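Local coordinates for SusD superfamily protein (Bacteroides thetaiotaomicron, PDB 3MCX), which is of unknown function but, as a SusD-family outer-membrane protein of a gut bacterium, probably binds glycans at the cell surface for uptake, at residues N200-Q205 and A225-K230; E217-Y222 and L368-D373; Q237-E242 and I353-E358; E358-A363 and Q378-D383. All coordinates share one frame; numbering follows the deposited sequence.

Overall arrangement
All four contacts lie within the SusD-family region, in its TPR-like helical part; three join helices and contact 3 packs a loop on a helix start. Contact 1 pairs helix 201-214 with helix 218-231. Contact 2 ties helix 218-231 to the far end of helix 356-370, and contact 4 pairs helix 356-370 with helix 374-385. Contact 3 sets the loop after helix 218-231 against the junction of strand 351-355 and helix 356-370. Centres are about 11 Å apart for contacts 3 and 4 and about 21 Å for contacts 2 and 3. Contacts 1, 3 and 4 follow in series; contact 2 crosses 1 and 4 and encloses 3. Two hairpins of adjacent helices, 201-231 and 356-385, are thus held together, with zinc at Asp383.

Contact 1: residues N200-Q205 and A225-K230; sequences NYWAAQ and ATDVIK
Asp227 reaches from helix 218-231 to helix 201-214, and one of its oxygens takes two hydrogen bonds. Its CB lies 3.7 Å from Gln205 NE2. CG is anti to the backbone N (chi1 -174°), and the carboxylate ends between Tyr201 and Gln205. OD1 comes 3.9 Å from Trp202 CZ3 and is bonded to Asn231 one turn on. Asp227 OD2 accepts from Tyr201 OH at 2.6 Å on its syn lone pair. Asp227 OD2 also accepts from Gln205 NE2 at 2.8 Å on its anti lone pair. The second bond is nearly straight, at 173°, and lies close to the amide plane of Gln205. The phenol ring stands steeply to the carboxylate, with OD2 at the ring edge. These two bonds, with that of OD1, fix the rotation of the carboxylate.

Beside this polar group Val228 CG2 packs 3.6 Å from Gln205 CB and equally close to the carbonyl O of Trp202. The indole approaches Val228 and the Asp227 carbonyl with its six-membered ring, while its NE1 bonds to Gln192 O. At the start of the helix, Asn200 is the N-cap, and its OD1 accepts from Ala203 N at 2.9 Å. The helices run roughly antiparallel, at 144°, with axes 9.1 Å apart. Such a helical hairpin is typical of TPR-like folds, to which the SusD family belongs.

Contact 2: residues E217-Y222 and L368-D373; sequences EYQKAY and LKKGTD
Lys370 CG lies between the backbone N and the carbonyl carbon (chi1 78°), and the chain then runs extended until it bends at chi4 (73°). This carries CE over one face of the Tyr222 ring and NZ to Gln219. Lys370 CE is 3.7 Å from Tyr222 CG, a CH-pi contact offset toward the rim. NZ stands farther off, 4.9 Å from the Tyr222 ring centroid, as a cation-pi partner.

Lys370 NZ donates to Gln219 OE1 at 2.8 Å, tilted from the carbonyl plane. It also bonds Thr372 OG1. Lys370 NZ forms a salt bridge with Asp373 OD2 at 2.7 Å. A water links Gln219 NE2 to Asp373 OD2. Tyr222 OH is bonded to Glu376.

At the other end, Lys369 CB sits over the centre of the Tyr218 ring, 3.5 Å from the ring centroid. Farther out, Lys369 CE comes to 3.5 Å from Tyr218 OH.

The ammonium of Lys370 thus meets three oxygens and a ring face. Asp373 probably favours its charged form, and this surface cluster ties the end of helix 356-370 to helix 218-231.

Contact 3: residues Q237-E242 and I353-E358; sequences QLYSYE and IIRLSE
Leu238 and Leu356 cross at about a right angle, with Leu238 CD2 set against the branch point of Leu356. Leu238 CD2 lies 4.0 Å from Leu356 CG. Leu356 CD2 lies against the loop backbone, 3.7 Å from Leu238 N and 3.8 Å from Gln237 C. Leu356 CG is anti to its backbone N (chi1 -165°), which puts CD2 at the loop, while CD1 packs on Val228 of helix 218-231. Leu238 CD2 also makes a van der Waals touch with Ser357, 3.8 Å from Ser357 OG. The hydroxyl itself is bonded to Glu255.

The junction is where strand 351-355 ends and helix 356-370 begins, with Arg355 at the N-cap position. The strand pairs antiparallel with strand 256-260, and a classic beta bulge places Ile353 and Ile354 both opposite Phe258. The loop that follows helix 218-231 packs on the first turn of helix 356-370.

Tyr239 turns its ring toward Arg355. The ring and the guanidinium meet obliquely, with Tyr239 CE2 4.3 Å from Arg355 NH1. The guanidinium is held by salt bridges to Glu255, Glu413 and Glu417, which would offset its buried charge. Glu255 also accepts from Tyr239 N, so this one carboxylate joins the loop, Arg355 and Ser357. Leu238 also packs on Asp383 and Ile384 of helix 374-385.

Contact 4: residues E358-A363 and Q378-D383; sequences EVYLNA and QGYLND. With ZN (zinc ion), chain E.
Aromatic packing dominates where Tyr360 meets Tyr380. The ring planes are 86° apart and the centroids 5.5 Å apart. Tyr360 CD2 lies 3.8 Å from Tyr380 CD1, and Tyr380 CB rests 3.7 Å from the backbone O of Tyr360.

Apolar touches extend the interface. Ala363 CB packs 3.6 Å from Tyr380 CD2, and Leu361 CD2 meets Leu381 CD1 at 3.7 Å. Both leucine ends come inward although their CB atoms point away.

Asp383 adds an oxygen-to-ring-edge touch and a metal bond. Its CG is anti to the carbonyl carbon (chi1 -82°), which sets the carboxylate beside Tyr360. Asp383 OD2 lies in the plane of that ring at its edge, 3.4 Å from Tyr360 CE2. Asp383 OD1 binds the zinc ion at 2.0 Å.

The helices run roughly antiparallel, at 149°, with axes 8.1 Å apart. They form a second hairpin of the TPR-like region, and its zinc site lies near the C-terminal end of helix 374-385.

Contact 1: residues N200-Q205 and A225-K230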
loop_
_atom_site.group_PDB
_atom_site.type_symbol
_atom_site.label_atom_id
_atom_site.label_comp_id
_atom_site.label_asym_id
_atom_site.label_seq_id
_atom_site.Cartn_x
_atom_site.Cartn_y
_atom_site.Cartn_z
ATOM N N ASN A 200 -3.760 -16.057 1.703
ATOM C CA ASN A 200 -4.029 -17.070 2.711
ATOM C C ASN A 200 -4.458 -16.427 4.042
ATOM O O ASN A 200 -4.617 -15.204 4.126
ATOM C CB ASN A 200 -2.829 -18.011 2.872
ATOM C CG ASN A 200 -1.634 -17.359 3.572
ATOM O OD1 ASN A 200 -1.683 -16.180 3.947
ATOM N ND2 ASN A 200 -0.545 -18.133 3.727
ATOM N N TYR A 201 -4.653 -17.263 5.064
ATOM C CA TYR A 201 -5.131 -16.799 6.364
ATOM C C TYR A 201 -4.196 -15.729 6.943
ATOM O O TYR A 201 -4.663 -14.725 7.494
ATOM C CB TYR A 201 -5.289 -18.004 7.323
ATOM C CG TYR A 201 -5.630 -17.626 8.738
ATOM C CD1 TYR A 201 -4.639 -17.359 9.670
ATOM C CD2 TYR A 201 -6.966 -17.524 9.142
ATOM C CE1 TYR A 201 -4.976 -17.013 10.980
ATOM C CE2 TYR A 201 -7.303 -17.192 10.436
ATOM C CZ TYR A 201 -6.312 -16.933 11.339
ATOM O OH TYR A 201 -6.677 -16.593 12.603
ATOM N N TRP A 202 -2.896 -15.989 6.841
ATOM C CA TRP A 202 -1.874 -15.101 7.416
ATOM C C TRP A 202 -1.895 -13.739 6.740
ATOM O O TRP A 202 -1.820 -12.714 7.427
ATOM C CB TRP A 202 -0.489 -15.778 7.380
ATOM C CG TRP A 202 -0.589 -17.140 7.961
ATOM C CD1 TRP A 202 -0.537 -18.328 7.290
ATOM C CD2 TRP A 202 -0.911 -17.460 9.318
ATOM N NE1 TRP A 202 -0.754 -19.355 8.148
ATOM C CE2 TRP A 202 -1.018 -18.858 9.399
ATOM C CE3 TRP A 202 -1.117 -16.700 10.476
ATOM C CZ2 TRP A 202 -1.313 -19.527 10.594
ATOM C CZ3 TRP A 202 -1.395 -17.353 11.656
ATOM C CH2 TRP A 202 -1.513 -18.756 11.707
ATOM N N ALA A 203 -2.011 -13.719 5.414
ATOM C CA ALA A 203 -2.126 -12.476 4.668
ATOM C C ALA A 203 -3.372 -11.693 5.100
ATOM O O ALA A 203 -3.345 -10.472 5.251
ATOM C CB ALA A 203 -2.209 -12.758 3.162
ATOM N N ALA A 204 -4.488 -12.396 5.214
ATOM C CA ALA A 204 -5.735 -11.745 5.588
ATOM C C ALA A 204 -5.701 -11.139 7.004
ATOM O O ALA A 204 -6.166 -10.019 7.213
ATOM C CB ALA A 204 -6.948 -12.711 5.423
ATOM N N GLN A 205 -5.130 -11.847 7.964
ATOM C CA GLN A 205 -4.983 -11.276 9.301
ATOM C C GLN A 205 -4.005 -10.104 9.274
ATOM O O GLN A 205 -4.243 -9.116 9.961
ATOM C CB GLN A 205 -4.530 -12.342 10.311
ATOM C CG GLN A 205 -5.632 -13.238 10.827
ATOM C CD GLN A 205 -6.521 -12.510 11.844
ATOM O OE1 GLN A 205 -7.241 -11.583 11.495
ATOM N NE2 GLN A 205 -6.437 -12.911 13.098
ATOM N N ALA A 225 -2.463 -8.709 14.351
ATOM C CA ALA A 225 -1.021 -8.714 14.084
ATOM C C ALA A 225 -0.350 -9.804 14.905
ATOM O O ALA A 225 0.467 -10.546 14.392
ATOM C CB ALA A 225 -0.398 -7.334 14.380
ATOM N N THR A 226 -0.691 -9.923 16.187
ATOM C CA THR A 226 -0.034 -10.941 17.029
ATOM C C THR A 226 -0.435 -12.364 16.676
ATOM O O THR A 226 0.339 -13.297 16.901
ATOM C CB THR A 226 -0.178 -10.674 18.551
ATOM O OG1 THR A 226 -1.554 -10.581 18.916
ATOM C CG2 THR A 226 0.572 -9.402 18.968
ATOM N N ASP A 227 -1.629 -12.557 16.131
ATOM C CA ASP A 227 -1.978 -13.866 15.591
ATOM C C ASP A 227 -0.936 -14.260 14.541
ATOM O O ASP A 227 -0.351 -15.348 14.646
ATOM C CB ASP A 227 -3.381 -13.831 14.991
ATOM C CG ASP A 227 -3.900 -15.193 14.536
ATOM O OD1 ASP A 227 -3.336 -16.249 14.861
ATOM O OD2 ASP A 227 -4.933 -15.179 13.847
ATOM N N VAL A 228 -0.644 -13.363 13.603
ATOM C CA VAL A 228 0.366 -13.662 12.575
ATOM C C VAL A 228 1.747 -13.914 13.198
ATOM O O VAL A 228 2.424 -14.891 12.881
ATOM C CB VAL A 228 0.449 -12.550 11.524
ATOM C CG1 VAL A 228 1.566 -12.882 10.486
ATOM C CG2 VAL A 228 -0.943 -12.347 10.856
ATOM N N ILE A 229 2.168 -13.014 14.089
ATOM C CA ILE A 229 3.499 -13.067 14.692
ATOM C C ILE A 229 3.693 -14.348 15.485
ATOM O O ILE A 229 4.712 -15.034 15.321
ATOM C CB ILE A 229 3.712 -11.859 15.597
ATOM C CG1 ILE A 229 3.794 -10.578 14.778
ATOM C CG2 ILE A 229 5.013 -12.022 16.476
ATOM C CD1 ILE A 229 3.631 -9.304 15.624
ATOM N N LYS A 230 2.714 -14.685 16.325
ATOM C CA LYS A 230 2.843 -15.799 17.272
ATOM C C LYS A 230 2.520 -17.165 16.678
ATOM O O LYS A 230 3.081 -18.175 17.107
ATOM C CB LYS A 230 1.927 -15.589 18.488
ATOM C CG LYS A 230 2.342 -14.451 19.419
ATOM C CD LYS A 230 1.188 -14.021 20.334
ATOM C CE LYS A 230 1.590 -12.932 21.329
ATOM N NZ LYS A 230 2.764 -13.301 22.178
#

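Contact 2: residues E217-Y222 and L368-D373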
loop_
_atom_site.group_PDB
_atom_site.type_symbol
_atom_site.label_atom_id
_atom_site.label_comp_id
_atom_site.label_asym_id
_atom_site.label_seq_id
_atom_site.Cartn_x
_atom_site.Cartn_y
_atom_site.Cartn_z
ATOM N N GLU A 217 -8.642 1.186 15.907
ATOM C CA GLU A 217 -9.118 -0.004 16.652
ATOM C C GLU A 217 -7.889 -0.785 17.114
ATOM O O GLU A 217 -7.531 -1.859 16.564
ATOM C CB GLU A 217 -10.022 -0.887 15.795
ATOM C CG GLU A 217 -11.395 -0.259 15.548
ATOM C CD GLU A 217 -12.341 -0.365 16.710
ATOM O OE1 GLU A 217 -12.045 -1.043 17.742
ATOM O OE2 GLU A 217 -13.425 0.247 16.587
ATOM N N TYR A 218 -7.222 -0.224 18.117
ATOM C CA TYR A 218 -5.876 -0.702 18.467
ATOM C C TYR A 218 -5.859 -2.118 19.011
ATOM O O TYR A 218 -4.984 -2.897 18.621
ATOM C CB TYR A 218 -5.160 0.270 19.415
ATOM C CG TYR A 218 -5.093 1.678 18.856
ATOM C CD1 TYR A 218 -4.413 1.936 17.684
ATOM C CD2 TYR A 218 -5.715 2.728 19.513
ATOM C CE1 TYR A 218 -4.371 3.256 17.156
ATOM C CE2 TYR A 218 -5.684 4.015 19.011
ATOM C CZ TYR A 218 -5.029 4.263 17.860
ATOM O OH TYR A 218 -4.998 5.560 17.350
ATOM N N GLN A 219 -6.778 -2.472 19.917
ATOM C CA GLN A 219 -6.812 -3.853 20.413
ATOM C C GLN A 219 -7.061 -4.850 19.252
ATOM O O GLN A 219 -6.413 -5.898 19.199
ATOM C CB GLN A 219 -7.866 -4.028 21.487
ATOM C CG GLN A 219 -7.843 -5.399 22.128
ATOM C CD GLN A 219 -6.535 -5.698 22.843
ATOM O OE1 GLN A 219 -6.076 -4.917 23.678
ATOM N NE2 GLN A 219 -5.931 -6.842 22.522
ATOM N N LYS A 220 -8.024 -4.571 18.368
ATOM C CA LYS A 220 -8.287 -5.476 17.235
ATOM C C LYS A 220 -7.081 -5.579 16.310
ATOM O O LYS A 220 -6.775 -6.655 15.786
ATOM C CB LYS A 220 -9.521 -5.040 16.444
ATOM C CG LYS A 220 -10.795 -5.090 17.267
ATOM C CD LYS A 220 -11.925 -4.396 16.576
ATOM C CE LYS A 220 -13.205 -4.658 17.296
ATOM N NZ LYS A 220 -13.495 -6.125 17.353
ATOM N N ALA A 221 -6.409 -4.446 16.067
ATOM C CA ALA A 221 -5.194 -4.454 15.262
ATOM C C ALA A 221 -4.136 -5.331 15.919
ATOM O O ALA A 221 -3.432 -6.110 15.231
ATOM C CB ALA A 221 -4.664 -3.020 15.042
ATOM N N TYR A 222 -3.985 -5.164 17.222
ATOM C CA TYR A 222 -3.001 -5.936 17.982
ATOM C C TYR A 222 -3.295 -7.428 17.937
ATOM O O TYR A 222 -2.379 -8.248 17.780
ATOM C CB TYR A 222 -2.933 -5.458 19.450
ATOM C CG TYR A 222 -1.691 -5.899 20.195
ATOM C CD1 TYR A 222 -0.490 -5.202 20.037
ATOM C CD2 TYR A 222 -1.702 -6.992 21.034
ATOM C CE1 TYR A 222 0.656 -5.590 20.694
ATOM C CE2 TYR A 222 -0.551 -7.380 21.723
ATOM C CZ TYR A 222 0.628 -6.673 21.513
ATOM O OH TYR A 222 1.782 -7.041 22.178
ATOM N N LEU A 368 1.407 0.379 21.867
ATOM C CA LEU A 368 1.711 1.649 22.495
ATOM C C LEU A 368 0.454 2.516 22.596
ATOM O O LEU A 368 0.184 3.064 23.635
ATOM C CB LEU A 368 2.809 2.390 21.748
ATOM C CG LEU A 368 3.293 3.673 22.427
ATOM C CD1 LEU A 368 3.910 3.394 23.780
ATOM C CD2 LEU A 368 4.293 4.361 21.538
ATOM N N LYS A 369 -0.322 2.577 21.518
ATOM C CA LYS A 369 -1.537 3.400 21.489
ATOM C C LYS A 369 -2.605 2.906 22.459
ATOM O O LYS A 369 -3.285 3.717 23.113
ATOM C CB LYS A 369 -2.094 3.500 20.074
ATOM C CG LYS A 369 -1.271 4.368 19.110
ATOM C CD LYS A 369 -1.182 5.839 19.520
ATOM C CE LYS A 369 -2.518 6.553 19.548
ATOM N NZ LYS A 369 -2.392 7.950 20.103
ATOM N N LYS A 370 -2.738 1.588 22.617
ATOM C CA LYS A 370 -3.799 1.055 23.501
ATOM C C LYS A 370 -3.401 1.073 24.975
ATOM O O LYS A 370 -4.246 1.004 25.865
ATOM C CB LYS A 370 -4.237 -0.344 23.061
ATOM C CG LYS A 370 -3.292 -1.488 23.453
ATOM C CD LYS A 370 -3.554 -2.745 22.605
ATOM C CE LYS A 370 -2.822 -3.979 23.142
ATOM N NZ LYS A 370 -3.393 -4.559 24.382
ATOM N N GLY A 371 -2.096 1.169 25.246
ATOM C CA GLY A 371 -1.603 1.361 26.607
ATOM C C GLY A 371 -1.482 0.120 27.472
ATOM O O GLY A 371 -1.264 0.224 28.676
ATOM N N THR A 372 -1.648 -1.048 26.858
ATOM C CA THR A 372 -1.431 -2.329 27.507
ATOM C C THR A 372 -0.645 -3.225 26.569
ATOM O O THR A 372 -0.547 -2.948 25.395
ATOM C CB THR A 372 -2.742 -3.031 27.918
ATOM O OG1 THR A 372 -3.592 -3.216 26.793
ATOM C CG2 THR A 372 -3.482 -2.217 29.014
ATOM N N ASP A 373 -0.110 -4.316 27.110
ATOM C CA ASP A 373 0.881 -5.165 26.413
ATOM C C ASP A 373 2.091 -4.351 25.953
ATOM O O ASP A 373 2.696 -4.633 24.914
ATOM C CB ASP A 373 0.250 -5.959 25.266
ATOM C CG ASP A 373 -0.857 -6.884 25.745
ATOM O OD1 ASP A 373 -0.591 -7.774 26.598
ATOM O OD2 ASP A 373 -1.993 -6.721 25.261
HETATM O O HOH W 1 -3.910 -8.155 24.187
#

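Contact 3: residues Q237-E242 and I353-E358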
loop_
_atom_site.group_PDB
_atom_site.type_symbol
_atom_site.label_atom_id
_atom_site.label_comp_id
_atom_site.label_asym_id
_atom_site.label_seq_id
_atom_site.Cartn_x
_atom_site.Cartn_y
_atom_site.Cartn_z
ATOM N N GLN A 237 9.502 -15.459 8.275
ATOM C CA GLN A 237 10.656 -15.076 9.111
ATOM C C GLN A 237 11.075 -13.659 8.768
ATOM O O GLN A 237 11.172 -13.328 7.583
ATOM C CB GLN A 237 11.886 -15.970 8.807
ATOM C CG GLN A 237 11.920 -17.337 9.415
ATOM C CD GLN A 237 13.256 -18.024 9.179
ATOM O OE1 GLN A 237 14.230 -17.403 8.707
ATOM N NE2 GLN A 237 13.319 -19.308 9.501
ATOM N N LEU A 238 11.376 -12.835 9.774
ATOM C CA LEU A 238 11.959 -11.515 9.539
ATOM C C LEU A 238 13.345 -11.667 8.876
ATOM O O LEU A 238 14.107 -12.606 9.189
ATOM C CB LEU A 238 12.091 -10.735 10.867
ATOM C CG LEU A 238 10.784 -10.271 11.492
ATOM C CD1 LEU A 238 11.093 -9.668 12.845
ATOM C CD2 LEU A 238 10.032 -9.260 10.602
ATOM N N TYR A 239 13.656 -10.759 7.960
ATOM C CA TYR A 239 14.988 -10.741 7.333
ATOM C C TYR A 239 16.053 -10.386 8.344
ATOM O O TYR A 239 15.881 -9.469 9.151
ATOM C CB TYR A 239 15.059 -9.753 6.158
ATOM C CG TYR A 239 14.005 -10.060 5.095
ATOM C CD1 TYR A 239 13.811 -11.362 4.636
ATOM C CD2 TYR A 239 13.227 -9.063 4.575
ATOM C CE1 TYR A 239 12.853 -11.643 3.692
ATOM C CE2 TYR A 239 12.228 -9.327 3.638
ATOM C CZ TYR A 239 12.072 -10.644 3.197
ATOM O OH TYR A 239 11.082 -10.989 2.305
ATOM N N SER A 240 17.165 -11.098 8.281
ATOM C CA SER A 240 18.354 -10.761 9.083
ATOM C C SER A 240 19.041 -9.548 8.460
ATOM O O SER A 240 18.819 -9.198 7.293
ATOM C CB SER A 240 19.353 -11.909 9.101
ATOM O OG SER A 240 19.913 -12.091 7.804
ATOM N N TYR A 241 19.934 -8.944 9.228
ATOM C CA TYR A 241 20.762 -7.841 8.746
ATOM C C TYR A 241 21.596 -8.295 7.538
ATOM O O TYR A 241 21.757 -7.554 6.548
ATOM C CB TYR A 241 21.660 -7.401 9.894
ATOM C CG TYR A 241 22.510 -6.183 9.642
ATOM C CD1 TYR A 241 23.697 -6.274 8.949
ATOM C CD2 TYR A 241 22.126 -4.950 10.127
ATOM C CE1 TYR A 241 24.480 -5.143 8.732
ATOM C CE2 TYR A 241 22.898 -3.827 9.919
ATOM C CZ TYR A 241 24.054 -3.925 9.229
ATOM O OH TYR A 241 24.794 -2.784 9.015
ATOM N N GLU A 242 22.092 -9.526 7.628
ATOM C CA GLU A 242 22.971 -10.100 6.612
ATOM C C GLU A 242 22.228 -10.335 5.295
ATOM O O GLU A 242 22.771 -10.089 4.225
ATOM C CB GLU A 242 23.582 -11.395 7.137
ATOM C CG GLU A 242 24.575 -11.154 8.254
ATOM C CD GLU A 242 23.982 -10.995 9.691
ATOM O OE1 GLU A 242 22.727 -11.056 9.965
ATOM O OE2 GLU A 242 24.865 -10.816 10.585
ATOM N N ILE A 353 2.385 -7.053 -1.410
ATOM C CA ILE A 353 1.274 -6.283 -0.883
ATOM C C ILE A 353 1.399 -6.056 0.619
ATOM O O ILE A 353 1.124 -4.963 1.097
ATOM C CB ILE A 353 -0.070 -6.976 -1.231
ATOM C CG1 ILE A 353 -0.211 -7.225 -2.728
ATOM C CG2 ILE A 353 -1.286 -6.166 -0.657
ATOM C CD1 ILE A 353 -0.166 -5.982 -3.606
ATOM N N ILE A 354 1.821 -7.078 1.366
ATOM C CA ILE A 354 2.082 -6.915 2.796
ATOM C C ILE A 354 3.121 -7.945 3.231
ATOM O O ILE A 354 3.136 -9.075 2.756
ATOM C CB ILE A 354 0.768 -6.981 3.636
ATOM C CG1 ILE A 354 1.017 -6.645 5.104
ATOM C CG2 ILE A 354 0.093 -8.334 3.478
ATOM C CD1 ILE A 354 -0.247 -6.168 5.845
ATOM N N ARG A 355 4.018 -7.524 4.112
ATOM C CA ARG A 355 5.057 -8.399 4.625
ATOM C C ARG A 355 5.213 -8.289 6.148
ATOM O O ARG A 355 4.679 -7.396 6.809
ATOM C CB ARG A 355 6.381 -8.159 3.911
ATOM C CG ARG A 355 7.004 -6.836 4.152
ATOM C CD ARG A 355 8.303 -6.715 3.353
ATOM N NE ARG A 355 8.882 -5.368 3.434
ATOM C CZ ARG A 355 9.780 -4.918 4.324
ATOM N NH1 ARG A 355 10.394 -5.724 5.186
ATOM N NH2 ARG A 355 10.131 -3.648 4.296
ATOM N N LEU A 356 5.944 -9.250 6.689
ATOM C CA LEU A 356 5.983 -9.449 8.119
ATOM C C LEU A 356 6.491 -8.213 8.877
ATOM O O LEU A 356 6.022 -7.964 9.981
ATOM C CB LEU A 356 6.822 -10.685 8.429
ATOM C CG LEU A 356 6.721 -11.298 9.818
ATOM C CD1 LEU A 356 5.262 -11.687 10.160
ATOM C CD2 LEU A 356 7.683 -12.477 9.994
ATOM N N SER A 357 7.478 -7.476 8.354
ATOM C CA SER A 357 7.970 -6.300 9.099
ATOM C C SER A 357 6.822 -5.320 9.404
ATOM O O SER A 357 6.788 -4.727 10.504
ATOM C CB SER A 357 9.075 -5.536 8.359
ATOM O OG SER A 357 10.319 -6.209 8.405
ATOM N N GLU A 358 5.890 -5.148 8.458
ATOM C CA GLU A 358 4.778 -4.220 8.693
ATOM C C GLU A 358 3.926 -4.732 9.839
ATOM O O GLU A 358 3.425 -3.946 10.643
ATOM C CB GLU A 358 3.907 -4.006 7.452
ATOM C CG GLU A 358 2.735 -3.096 7.736
ATOM C CD GLU A 358 1.770 -2.936 6.585
ATOM O OE1 GLU A 358 2.168 -3.207 5.446
ATOM O OE2 GLU A 358 0.605 -2.565 6.824
#

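Contact 4: residues E358-A363 and Q378-D383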
loop_
_atom_site.group_PDB
_atom_site.type_symbol
_atom_site.label_atom_id
_atom_site.label_comp_id
_atom_site.label_asym_id
_atom_site.label_seq_id
_atom_site.Cartn_x
_atom_site.Cartn_y
_atom_site.Cartn_z
ATOM N N GLU A 358 5.890 -5.148 8.458
ATOM C CA GLU A 358 4.778 -4.220 8.693
ATOM C C GLU A 358 3.926 -4.732 9.839
ATOM O O GLU A 358 3.425 -3.946 10.643
ATOM C CB GLU A 358 3.907 -4.006 7.452
ATOM C CG GLU A 358 2.735 -3.096 7.736
ATOM C CD GLU A 358 1.770 -2.936 6.585
ATOM O OE1 GLU A 358 2.168 -3.207 5.446
ATOM O OE2 GLU A 358 0.605 -2.565 6.824
ATOM N N VAL A 359 3.748 -6.041 9.889
ATOM C CA VAL A 359 2.902 -6.663 10.909
ATOM C C VAL A 359 3.504 -6.422 12.302
ATOM O O VAL A 359 2.793 -6.073 13.236
ATOM C CB VAL A 359 2.679 -8.177 10.638
ATOM C CG1 VAL A 359 1.896 -8.807 11.770
ATOM C CG2 VAL A 359 1.966 -8.395 9.298
ATOM N N TYR A 360 4.815 -6.606 12.448
ATOM C CA TYR A 360 5.489 -6.309 13.717
ATOM C C TYR A 360 5.332 -4.825 14.089
ATOM O O TYR A 360 5.093 -4.512 15.253
ATOM C CB TYR A 360 6.980 -6.696 13.653
ATOM C CG TYR A 360 7.301 -8.147 13.934
ATOM C CD1 TYR A 360 6.970 -9.164 13.039
ATOM C CD2 TYR A 360 7.930 -8.498 15.116
ATOM C CE1 TYR A 360 7.271 -10.482 13.329
ATOM C CE2 TYR A 360 8.247 -9.809 15.414
ATOM C CZ TYR A 360 7.894 -10.808 14.526
ATOM O OH TYR A 360 8.212 -12.126 14.879
ATOM N N LEU A 361 5.488 -3.939 13.119
ATOM C CA LEU A 361 5.364 -2.493 13.351
ATOM C C LEU A 361 3.925 -2.098 13.722
ATOM O O LEU A 361 3.715 -1.280 14.612
ATOM C CB LEU A 361 5.927 -1.702 12.154
ATOM C CG LEU A 361 7.453 -1.804 12.022
ATOM C CD1 LEU A 361 7.874 -1.466 10.586
ATOM C CD2 LEU A 361 8.188 -0.967 13.133
ATOM N N ASN A 362 2.960 -2.731 13.072
ATOM C CA ASN A 362 1.533 -2.548 13.402
ATOM C C ASN A 362 1.266 -2.967 14.823
ATOM O O ASN A 362 0.573 -2.272 15.559
ATOM C CB ASN A 362 0.632 -3.368 12.459
ATOM C CG ASN A 362 0.555 -2.803 11.052
ATOM O OD1 ASN A 362 1.056 -1.719 10.766
ATOM N ND2 ASN A 362 -0.093 -3.573 10.130
ATOM N N ALA A 363 1.806 -4.115 15.235
ATOM C CA ALA A 363 1.670 -4.530 16.636
ATOM C C ALA A 363 2.312 -3.530 17.607
ATOM O O ALA A 363 1.747 -3.228 18.657
ATOM C CB ALA A 363 2.254 -5.965 16.849
ATOM N N GLN A 378 6.893 -3.233 22.679
ATOM C CA GLN A 378 8.235 -2.676 22.596
ATOM C C GLN A 378 9.197 -3.730 22.020
ATOM O O GLN A 378 10.043 -3.432 21.165
ATOM C CB GLN A 378 8.581 -2.169 24.003
ATOM C CG GLN A 378 9.933 -2.286 24.485
ATOM C CD GLN A 378 9.984 -1.988 25.980
ATOM O OE1 GLN A 378 9.020 -1.477 26.560
ATOM N NE2 GLN A 378 11.088 -2.304 26.592
ATOM N N GLY A 379 8.990 -4.977 22.416
ATOM C CA GLY A 379 9.774 -6.099 21.894
ATOM C C GLY A 379 9.635 -6.223 20.399
ATOM O O GLY A 379 10.605 -6.505 19.702
ATOM N N TYR A 380 8.421 -6.011 19.886
ATOM C CA TYR A 380 8.215 -6.141 18.445
ATOM C C TYR A 380 8.922 -5.038 17.666
ATOM O O TYR A 380 9.456 -5.272 16.567
ATOM C CB TYR A 380 6.723 -6.174 18.086
ATOM C CG TYR A 380 5.976 -7.365 18.650
ATOM C CD1 TYR A 380 6.554 -8.641 18.682
ATOM C CD2 TYR A 380 4.676 -7.227 19.143
ATOM C CE1 TYR A 380 5.854 -9.731 19.193
ATOM C CE2 TYR A 380 3.977 -8.311 19.637
ATOM C CZ TYR A 380 4.560 -9.556 19.659
ATOM O OH TYR A 380 3.856 -10.645 20.159
ATOM N N LEU A 381 8.921 -3.828 18.207
ATOM C CA LEU A 381 9.710 -2.751 17.604
ATOM C C LEU A 381 11.185 -3.137 17.587
ATOM O O LEU A 381 11.864 -2.968 16.581
ATOM C CB LEU A 381 9.535 -1.421 18.343
ATOM C CG LEU A 381 10.307 -0.267 17.680
ATOM C CD1 LEU A 381 9.890 -0.017 16.221
ATOM C CD2 LEU A 381 10.240 1.015 18.564
ATOM N N ASN A 382 11.671 -3.666 18.692
ATOM C CA ASN A 382 13.078 -4.063 18.803
ATOM C C ASN A 382 13.430 -5.251 17.894
ATOM O O ASN A 382 14.563 -5.354 17.437
ATOM C CB ASN A 382 13.475 -4.309 20.252
ATOM C CG ASN A 382 13.675 -3.008 21.013
ATOM O OD1 ASN A 382 13.960 -1.958 20.402
ATOM N ND2 ASN A 382 13.490 -3.049 22.337
ATOM N N ASP A 383 12.446 -6.099 17.582
ATOM C CA ASP A 383 12.650 -7.176 16.590
ATOM C C ASP A 383 13.016 -6.616 15.224
ATOM O O ASP A 383 13.766 -7.228 14.496
ATOM C CB ASP A 383 11.401 -8.048 16.462
ATOM C CG ASP A 383 11.317 -9.105 17.542
ATOM O OD1 ASP A 383 12.353 -9.727 17.838
ATOM O OD2 ASP A 383 10.205 -9.314 18.109
HETATM ZN ZN ZN E . 12.386 -11.463 18.896
#